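PDB 6K5J: GH3 beta-N-acetylglucosaminidase from Paenibacillaceae, which catalyses the hydrolytic removal of terminal, non-reducing beta-linked N-acetylglucosamine residues from oligosaccharides. Local coordinates for residues 26-31 and 56-61; 89-94 and 400-405; 218-223 and 259-264. One frame throughout, in Å; residues are numbered along the deposited sequence.

Contacts 1 and 3 both lie within the glycosyl hydrolase family 3 barrel, but at different ends of its strands: contact 1 joins loops that lead from strand to helix, contact 3 the approaches from helix back to strand. Their centres are about 33 Å apart. Contact 2 instead ties the barrel loop 89-94 to loop 400-405 of the following domain, with Arg91 about 4 Å (nearest atoms) from a NAG sugar. Contacts 1 and 2, whose centres are about 18 Å apart, touch where Pro56 CD packs 3.3 Å from Asn94 O. Contact 3 lies far from this region, its nearest atoms about 18 Å from contact 2.

Contact 1. Residues 26-31 and 56-61; sequences NGLEAS and PAQVAK
Two successive strand-to-helix connections of the family 3 TIM barrel meet here, where Leu28, in the loop after strand 21-23, touches Gln58 in the first turn of helix 56-72. The central bond runs from Gln58 NE2 to Leu28 O, 3.0 Å long and nearly straight at 166°. The donor lies in the carbonyl plane, on a lone pair of the oxygen, and the oxygen in turn lies close to the amide plane of Gln58, so both flat groups are well aimed. CG of Gln58 stands anti to the backbone N (chi1 165°), and a bend at chi2 turns the amide toward the loop. Glutamine suits the place because its two ends serve different needs: NE2 also donates to Asn52 O, while OE1 accepts from the backbone N of Ala54 and Glu55. With both ends engaged, the amide is unlikely to flip or turn.

Leu28 crosses the glutamine at about a right angle and packs its CD2 methyl and CB against the amide, at 3.7 and 3.8 Å from Gln58 NE2, a van der Waals contact of hydrocarbon with a polar group. The loop itself needs special residues. Gly27 has a backbone shape in which a side chain would run into Glu29 O, and Ser31 OG caps helix 32-39 by accepting from Ala34 N. Further out, Glu29 and Lys61 bring opposite charges near each other without forming a salt bridge, OE1 and NZ being 4.6 Å apart, so any attraction is probably modest. A single water completes the bridge between loop and helix, donating to Leu28 O at 2.7 Å and to Gln58 O at 2.9 Å.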
loop_
_atom_site.group_PDB
_atom_site.type_symbol
_atom_site.label_atom_id
_atom_site.label_comp_id
_atom_site.label_asym_id
_atom_site.label_seq_id
_atom_site.Cartn_x
_atom_site.Cartn_y
_atom_site.Cartn_z
ATOM N N ASN A 26 4.454 -19.508 -4.554
ATOM C CA ASN A 26 4.055 -19.301 -5.938
ATOM C C ASN A 26 2.974 -20.309 -6.315
ATOM O O ASN A 26 3.181 -21.517 -6.199
ATOM C CB ASN A 26 5.246 -19.431 -6.884
ATOM C CG ASN A 26 4.870 -19.090 -8.308
ATOM O OD1 ASN A 26 4.044 -18.198 -8.540
ATOM N ND2 ASN A 26 5.455 -19.802 -9.274
ATOM N N GLY A 27 1.843 -19.814 -6.807
ATOM C CA GLY A 27 0.802 -20.707 -7.274
ATOM C C GLY A 27 -0.564 -20.059 -7.362
ATOM O O GLY A 27 -0.927 -19.239 -6.513
ATOM N N LEU A 28 -1.319 -20.414 -8.405
ATOM C CA LEU A 28 -2.753 -20.150 -8.466
ATOM C C LEU A 28 -3.566 -21.216 -7.747
ATOM O O LEU A 28 -4.720 -20.960 -7.392
ATOM C CB LEU A 28 -3.209 -20.074 -9.924
ATOM C CG LEU A 28 -2.516 -18.988 -10.745
ATOM C CD1 LEU A 28 -2.871 -19.136 -12.233
ATOM C CD2 LEU A 28 -2.884 -17.598 -10.232
ATOM N N GLU A 29 -2.998 -22.411 -7.587
ATOM C CA GLU A 29 -3.444 -23.440 -6.662
ATOM C C GLU A 29 -2.312 -23.671 -5.673
ATOM O O GLU A 29 -1.183 -23.228 -5.889
ATOM C CB GLU A 29 -3.819 -24.735 -7.405
ATOM C CG GLU A 29 -4.820 -24.485 -8.530
ATOM C CD GLU A 29 -5.060 -25.704 -9.414
ATOM O OE1 GLU A 29 -6.048 -25.680 -10.169
ATOM O OE2 GLU A 29 -4.270 -26.674 -9.358
ATOM N N ALA A 30 -2.611 -24.345 -4.566
ATOM C CA ALA A 30 -1.581 -24.563 -3.553
ATOM C C ALA A 30 -0.411 -25.336 -4.151
ATOM O O ALA A 30 -0.601 -26.362 -4.809
ATOM C CB ALA A 30 -2.161 -25.322 -2.360
ATOM N N SER A 31 0.799 -24.837 -3.943
ATOM C CA SER A 31 1.979 -25.521 -4.441
ATOM C C SER A 31 2.466 -26.554 -3.423
ATOM O O SER A 31 1.992 -26.621 -2.285
ATOM C CB SER A 31 3.088 -24.519 -4.745
ATOM O OG SER A 31 3.552 -23.940 -3.534
ATOM N N PRO A 56 -11.318 -13.631 -9.139
ATOM C CA PRO A 56 -11.989 -13.948 -7.860
ATOM C C PRO A 56 -12.293 -15.421 -7.622
ATOM O O PRO A 56 -12.047 -15.918 -6.518
ATOM C CB PRO A 56 -13.275 -13.113 -7.948
ATOM C CG PRO A 56 -12.853 -11.895 -8.726
ATOM C CD PRO A 56 -11.846 -12.391 -9.748
ATOM N N ALA A 57 -12.848 -16.129 -8.612
ATOM C CA ALA A 57 -13.192 -17.533 -8.398
ATOM C C ALA A 57 -11.956 -18.352 -8.056
ATOM O O ALA A 57 -11.998 -19.220 -7.177
ATOM C CB ALA A 57 -13.879 -18.109 -9.638
ATOM N N GLN A 58 -10.839 -18.065 -8.725
ATOM C CA GLN A 58 -9.599 -18.788 -8.471
ATOM C C GLN A 58 -9.032 -18.462 -7.088
ATOM O O GLN A 58 -8.523 -19.355 -6.394
ATOM C CB GLN A 58 -8.586 -18.475 -9.588
ATOM C CG GLN A 58 -7.142 -18.879 -9.271
ATOM C CD GLN A 58 -6.376 -17.756 -8.572
ATOM O OE1 GLN A 58 -6.589 -16.586 -8.858
ATOM N NE2 GLN A 58 -5.502 -18.115 -7.649
ATOM N N VAL A 59 -9.111 -17.194 -6.665
ATOM C CA VAL A 59 -8.568 -16.815 -5.360
ATOM C C VAL A 59 -9.383 -17.458 -4.243
ATOM O O VAL A 59 -8.831 -18.020 -3.290
ATOM C CB VAL A 59 -8.527 -15.280 -5.206
ATOM C CG1 VAL A 59 -7.941 -14.896 -3.832
ATOM C CG2 VAL A 59 -7.694 -14.646 -6.327
ATOM N N ALA A 60 -10.711 -17.361 -4.335
ATOM C CA ALA A 60 -11.574 -17.997 -3.344
ATOM C C ALA A 60 -11.301 -19.495 -3.260
ATOM O O ALA A 60 -11.230 -20.065 -2.162
ATOM C CB ALA A 60 -13.043 -17.729 -3.686
ATOM N N LYS A 61 -11.140 -20.152 -4.412
ATOM C CA LYS A 61 -10.792 -21.571 -4.407
ATOM C C LYS A 61 -9.459 -21.813 -3.717
ATOM O O LYS A 61 -9.304 -22.782 -2.962
ATOM C CB LYS A 61 -10.720 -22.106 -5.836
ATOM C CG LYS A 61 -12.013 -22.623 -6.409
ATOM C CD LYS A 61 -11.698 -23.431 -7.670
ATOM C CE LYS A 61 -10.356 -24.149 -7.511
ATOM N NZ LYS A 61 -10.227 -25.384 -8.351
HETATM O O HOH W 1 -7.288 -21.901 -7.173
#

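Contact 2. Residues 89-94 and 400-405; sequences VTRLEN and GSEVDE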
loop_
_atom_site.group_PDB
_atom_site.type_symbol
_atom_site.label_atom_id
_atom_site.label_comp_id
_atom_site.label_asym_id
_atom_site.label_seq_id
_atom_site.Cartn_x
_atom_site.Cartn_y
_atom_site.Cartn_z
ATOM N N VAL A 89 -1.335 0.802 -4.625
ATOM C CA VAL A 89 -0.780 -0.444 -4.094
ATOM C C VAL A 89 -1.947 -1.421 -3.978
ATOM O O VAL A 89 -2.665 -1.446 -2.974
ATOM C CB VAL A 89 -0.052 -0.265 -2.754
ATOM C CG1 VAL A 89 0.377 -1.615 -2.193
ATOM C CG2 VAL A 89 1.183 0.598 -2.927
ATOM N N THR A 90 -2.159 -2.209 -5.024
ATOM C CA THR A 90 -3.077 -3.334 -4.984
ATOM C C THR A 90 -2.383 -4.528 -5.624
ATOM O O THR A 90 -1.460 -4.372 -6.430
ATOM C CB THR A 90 -4.402 -3.042 -5.722
ATOM O OG1 THR A 90 -4.124 -2.723 -7.086
ATOM C CG2 THR A 90 -5.170 -1.872 -5.074
ATOM N N ARG A 91 -2.818 -5.731 -5.244
ATOM C CA ARG A 91 -2.295 -6.956 -5.838
ATOM C C ARG A 91 -3.280 -7.634 -6.771
ATOM O O ARG A 91 -2.872 -8.497 -7.556
ATOM C CB ARG A 91 -1.898 -7.963 -4.751
ATOM C CG ARG A 91 -0.977 -7.399 -3.718
ATOM C CD ARG A 91 0.346 -7.017 -4.329
ATOM N NE ARG A 91 1.298 -6.744 -3.269
ATOM C CZ ARG A 91 2.281 -5.863 -3.353
ATOM N NH1 ARG A 91 2.479 -5.148 -4.463
ATOM N NH2 ARG A 91 3.064 -5.698 -2.309
ATOM N N LEU A 92 -4.557 -7.272 -6.686
ATOM C CA LEU A 92 -5.603 -7.812 -7.543
ATOM C C LEU A 92 -6.511 -6.670 -7.962
ATOM O O LEU A 92 -7.043 -5.957 -7.110
ATOM C CB LEU A 92 -6.409 -8.897 -6.815
ATOM C CG LEU A 92 -7.598 -9.444 -7.616
ATOM C CD1 LEU A 92 -7.124 -10.159 -8.884
ATOM C CD2 LEU A 92 -8.438 -10.363 -6.744
ATOM N N GLU A 93 -6.685 -6.499 -9.273
ATOM C CA GLU A 93 -7.699 -5.611 -9.813
ATOM C C GLU A 93 -8.710 -6.322 -10.704
ATOM O O GLU A 93 -9.797 -5.786 -10.918
ATOM C CB GLU A 93 -7.048 -4.468 -10.613
ATOM C CG GLU A 93 -5.936 -3.733 -9.861
ATOM C CD GLU A 93 -4.630 -4.507 -9.845
ATOM O OE1 GLU A 93 -3.956 -4.534 -8.793
ATOM O OE2 GLU A 93 -4.275 -5.115 -10.874
ATOM N N ASN A 94 -8.399 -7.518 -11.200
ATOM C CA ASN A 94 -9.314 -8.222 -12.086
ATOM C C ASN A 94 -10.496 -8.750 -11.286
ATOM O O ASN A 94 -10.311 -9.561 -10.377
ATOM C CB ASN A 94 -8.591 -9.376 -12.780
ATOM C CG ASN A 94 -9.476 -10.081 -13.793
ATOM O OD1 ASN A 94 -10.211 -9.437 -14.543
ATOM N ND2 ASN A 94 -9.417 -11.396 -13.812
ATOM N N GLY A 400 9.213 -2.677 -12.917
ATOM C CA GLY A 400 8.409 -2.609 -11.721
ATOM C C GLY A 400 9.118 -3.026 -10.444
ATOM O O GLY A 400 10.173 -3.658 -10.462
ATOM N N SER A 401 8.510 -2.630 -9.328
ATOM C CA SER A 401 8.821 -3.134 -7.997
ATOM C C SER A 401 7.487 -3.364 -7.295
ATOM O O SER A 401 6.419 -3.236 -7.902
ATOM C CB SER A 401 9.738 -2.167 -7.231
ATOM O OG SER A 401 8.996 -1.178 -6.532
ATOM N N GLU A 402 7.534 -3.702 -6.008
ATOM C CA GLU A 402 6.293 -3.910 -5.272
ATOM C C GLU A 402 5.676 -2.606 -4.779
ATOM O O GLU A 402 4.480 -2.587 -4.456
ATOM C CB GLU A 402 6.536 -4.858 -4.099
ATOM C CG GLU A 402 6.685 -6.316 -4.497
ATOM C CD GLU A 402 7.190 -7.176 -3.349
ATOM O OE1 GLU A 402 8.424 -7.348 -3.195
ATOM O OE2 GLU A 402 6.348 -7.666 -2.583
ATOM N N VAL A 403 6.463 -1.525 -4.709
ATOM C CA VAL A 403 5.899 -0.203 -4.443
ATOM C C VAL A 403 5.355 0.407 -5.731
ATOM O O VAL A 403 4.276 1.017 -5.740
ATOM C CB VAL A 403 6.945 0.723 -3.787
ATOM C CG1 VAL A 403 6.265 1.920 -3.125
ATOM C CG2 VAL A 403 7.795 -0.032 -2.775
ATOM N N ASP A 404 6.086 0.239 -6.833
ATOM C CA ASP A 404 5.732 0.798 -8.137
ATOM C C ASP A 404 5.659 -0.356 -9.138
ATOM O O ASP A 404 6.652 -0.708 -9.780
ATOM C CB ASP A 404 6.749 1.853 -8.559
ATOM C CG ASP A 404 6.096 3.082 -9.139
ATOM O OD1 ASP A 404 5.083 2.926 -9.859
ATOM O OD2 ASP A 404 6.587 4.199 -8.870
ATOM N N GLU A 405 4.472 -0.936 -9.276
ATOM C CA GLU A 405 4.297 -2.161 -10.043
ATOM C C GLU A 405 3.955 -1.864 -11.499
ATOM O O GLU A 405 3.384 -0.818 -11.826
ATOM C CB GLU A 405 3.202 -3.028 -9.415
ATOM C CG GLU A 405 2.995 -4.381 -10.083
ATOM C CD GLU A 405 4.234 -5.268 -10.015
ATOM O OE1 GLU A 405 4.291 -6.147 -9.124
ATOM O OE2 GLU A 405 5.146 -5.092 -10.858
HETATM O O HOH W 2 2.142 -6.185 -7.640
#
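Arg91 reaches from the barrel loop to the backbone and side chain of Glu402 in the next domain. From CB the chain leaves with CG anti to the carbonyl carbon (chi1 -53°), bends at chi2, and then runs out straight, which carries the guanidinium to the other loop. CZ comes within 4.1 Å of Glu402 O, but the bond is made by NH1, 3.3 Å from that oxygen and at an N-H...O angle of 164°. The carbonyl sits at the guanidinium edge, near its plane, and is met on a lone pair. NH1 also has a weak link to a water, which donates to Glu405 OE1 at 2.6 Å. At the other tip, NH2 finds its stronger partner in Asp83 of the barrel, with which it forms a salt bridge; Glu402 OE2, 3.8 Å from NH2 and well out of the guanidinium plane, offers a long bridge of charges alone, and its exact position is less sure. The two side chains cross at about a right angle, with Glu402 CB 4.0 Å from Arg91 NH2. Arginine suits this place because one flat, charged group can serve a carbonyl, a water and a carboxylate together.

The loop that presents the carbonyl is shaped by Ser401, whose OG accepts from Val403 N at 3.1 Å in an ST turn and also from Asp404 N. Val89 adds a loose van der Waals touch, its CG2 methyl 4.2 Å from Val403 O, an oxygen that also accepts from Arg485. A NAG sugar touches Arg91. Such a meeting of a loop beyond a barrel strand with a loop of the following alpha/beta domain is consistent with the interdomain cleft of two-domain family 3 glycosidases.

Contact 3. Residues 218-223 and 259-264; sequences EAIARG and LGYDGV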
loop_
_atom_site.group_PDB
_atom_site.type_symbol
_atom_site.label_atom_id
_atom_site.label_comp_id
_atom_site.label_asym_id
_atom_site.label_seq_id
_atom_site.Cartn_x
_atom_site.Cartn_y
_atom_site.Cartn_z
ATOM N N GLU A 218 -4.184 6.540 18.163
ATOM C CA GLU A 218 -5.623 6.604 17.952
ATOM C C GLU A 218 -6.173 5.268 17.477
ATOM O O GLU A 218 -7.271 4.873 17.878
ATOM C CB GLU A 218 -5.963 7.711 16.948
ATOM C CG GLU A 218 -5.538 9.097 17.397
ATOM C CD GLU A 218 -6.337 9.568 18.603
ATOM O OE1 GLU A 218 -7.464 9.055 18.799
ATOM O OE2 GLU A 218 -5.842 10.442 19.353
ATOM N N ALA A 219 -5.440 4.572 16.599
ATOM C CA ALA A 219 -5.875 3.256 16.129
ATOM C C ALA A 219 -5.882 2.243 17.266
ATOM O O ALA A 219 -6.829 1.460 17.419
ATOM C CB ALA A 219 -4.961 2.770 14.998
ATOM N N ILE A 220 -4.819 2.239 18.065
ATOM C CA ILE A 220 -4.724 1.314 19.194
ATOM C C ILE A 220 -5.857 1.561 20.178
ATOM O O ILE A 220 -6.506 0.615 20.653
ATOM C CB ILE A 220 -3.342 1.452 19.861
ATOM C CG1 ILE A 220 -2.259 0.886 18.942
ATOM C CG2 ILE A 220 -3.303 0.740 21.221
ATOM C CD1 ILE A 220 -0.847 1.353 19.292
ATOM N N ALA A 221 -6.140 2.840 20.470
ATOM C CA ALA A 221 -7.219 3.174 21.400
ATOM C C ALA A 221 -8.563 2.627 20.930
ATOM O O ALA A 221 -9.373 2.166 21.745
ATOM C CB ALA A 221 -7.300 4.694 21.588
ATOM N N ARG A 222 -8.825 2.668 19.624
ATOM C CA ARG A 222 -10.121 2.240 19.115
ATOM C C ARG A 222 -10.200 0.746 18.849
ATOM O O ARG A 222 -11.304 0.227 18.653
ATOM C CB ARG A 222 -10.474 3.015 17.842
ATOM C CG ARG A 222 -10.889 4.448 18.137
ATOM C CD ARG A 222 -10.734 5.342 16.922
ATOM N NE ARG A 222 -11.130 6.719 17.223
ATOM C CZ ARG A 222 -10.376 7.593 17.887
ATOM N NH1 ARG A 222 -9.170 7.248 18.323
ATOM N NH2 ARG A 222 -10.828 8.822 18.113
ATOM N N GLY A 223 -9.073 0.044 18.846
ATOM C CA GLY A 223 -9.084 -1.383 18.609
ATOM C C GLY A 223 -8.590 -1.738 17.224
ATOM O O GLY A 223 -9.330 -1.579 16.247
ATOM N N LEU A 259 2.363 2.377 25.013
ATOM C CA LEU A 259 1.099 2.445 24.296
ATOM C C LEU A 259 0.139 1.327 24.674
ATOM O O LEU A 259 -1.017 1.346 24.233
ATOM C CB LEU A 259 1.355 2.434 22.774
ATOM C CG LEU A 259 1.764 3.749 22.092
ATOM C CD1 LEU A 259 2.739 4.603 22.888
ATOM C CD2 LEU A 259 2.326 3.502 20.692
ATOM N N GLY A 260 0.581 0.360 25.476
ATOM C CA GLY A 260 -0.314 -0.673 25.976
ATOM C C GLY A 260 -0.843 -1.646 24.940
ATOM O O GLY A 260 -1.874 -2.283 25.166
ATOM N N TYR A 261 -0.179 -1.784 23.803
ATOM C CA TYR A 261 -0.715 -2.626 22.744
ATOM C C TYR A 261 -0.436 -4.097 23.036
ATOM O O TYR A 261 0.723 -4.506 23.120
ATOM C CB TYR A 261 -0.120 -2.237 21.397
ATOM C CG TYR A 261 -0.805 -2.957 20.268
ATOM C CD1 TYR A 261 -2.166 -2.791 20.054
ATOM C CD2 TYR A 261 -0.108 -3.841 19.450
ATOM C CE1 TYR A 261 -2.818 -3.455 19.017
ATOM C CE2 TYR A 261 -0.745 -4.511 18.414
ATOM C CZ TYR A 261 -2.097 -4.311 18.204
ATOM O OH TYR A 261 -2.738 -4.971 17.183
ATOM N N ASP A 262 -1.495 -4.895 23.176
ATOM C CA ASP A 262 -1.361 -6.327 23.408
ATOM C C ASP A 262 -1.854 -7.147 22.220
ATOM O O ASP A 262 -2.056 -8.359 22.350
ATOM C CB ASP A 262 -2.096 -6.733 24.694
ATOM C CG ASP A 262 -1.726 -8.149 25.173
ATOM O OD1 ASP A 262 -0.543 -8.553 25.064
ATOM O OD2 ASP A 262 -2.634 -8.862 25.656
ATOM N N GLY A 263 -2.039 -6.519 21.061
ATOM C CA GLY A 263 -2.451 -7.230 19.871
ATOM C C GLY A 263 -1.266 -7.824 19.129
ATOM O O GLY A 263 -0.142 -7.898 19.628
ATOM N N VAL A 264 -1.533 -8.224 17.891
ATOM C CA VAL A 264 -0.541 -8.921 17.079
ATOM C C VAL A 264 0.417 -7.903 16.480
ATOM O O VAL A 264 -0.007 -6.928 15.852
ATOM C CB VAL A 264 -1.227 -9.750 15.982
ATOM C CG1 VAL A 264 -0.196 -10.236 14.953
ATOM C CG2 VAL A 264 -2.012 -10.925 16.599
#
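Glu218 O, two residues before the Ile220 that packs on Leu259 and Tyr261, is gripped by two donors from Arg222: the backbone N, in the regular helical bond, and NH1 at 3.1 Å, which comes from the opposite face of the carbonyl plane. NH1 also forms a salt bridge with Glu218 OE1, so this pair, one turn apart, clasps the last turn of helix 213-222. Gly223 ends that helix with a positive phi, where any side chain would jam against the preceding carbonyl.

Across the contact, between helix-to-strand turns leading into adjacent barrel strands, the touching is mainly apolar. Ile220 has CG1 anti to the carbonyl carbon and CG2 anti to the backbone N (chi1 -70°), and this fork sets both against Tyr261 CD1, at 3.8 and 3.9 Å. CG2 also lies 3.8 Å from Leu259 O, while CD1 reaches on to Leu259 CD2 at 4.1 Å. An alanine here would lack CG1, CG2 and CD1, and would probably leave Tyr261 CD1 and Leu259 CD2 facing a gap beside the helix.

Tyrosine suits the place of Tyr261 because its ring can pack while OH bonds Val224 O just before strand 226-229. Gly263 N sits 3.4 Å above the ring, over its centre, and a side chain on that glycine would strike the hydroxyl. Since no hydrogen bond joins the two segments, their cohesion depends on shape fit and the exclusion of water, not on bond direction.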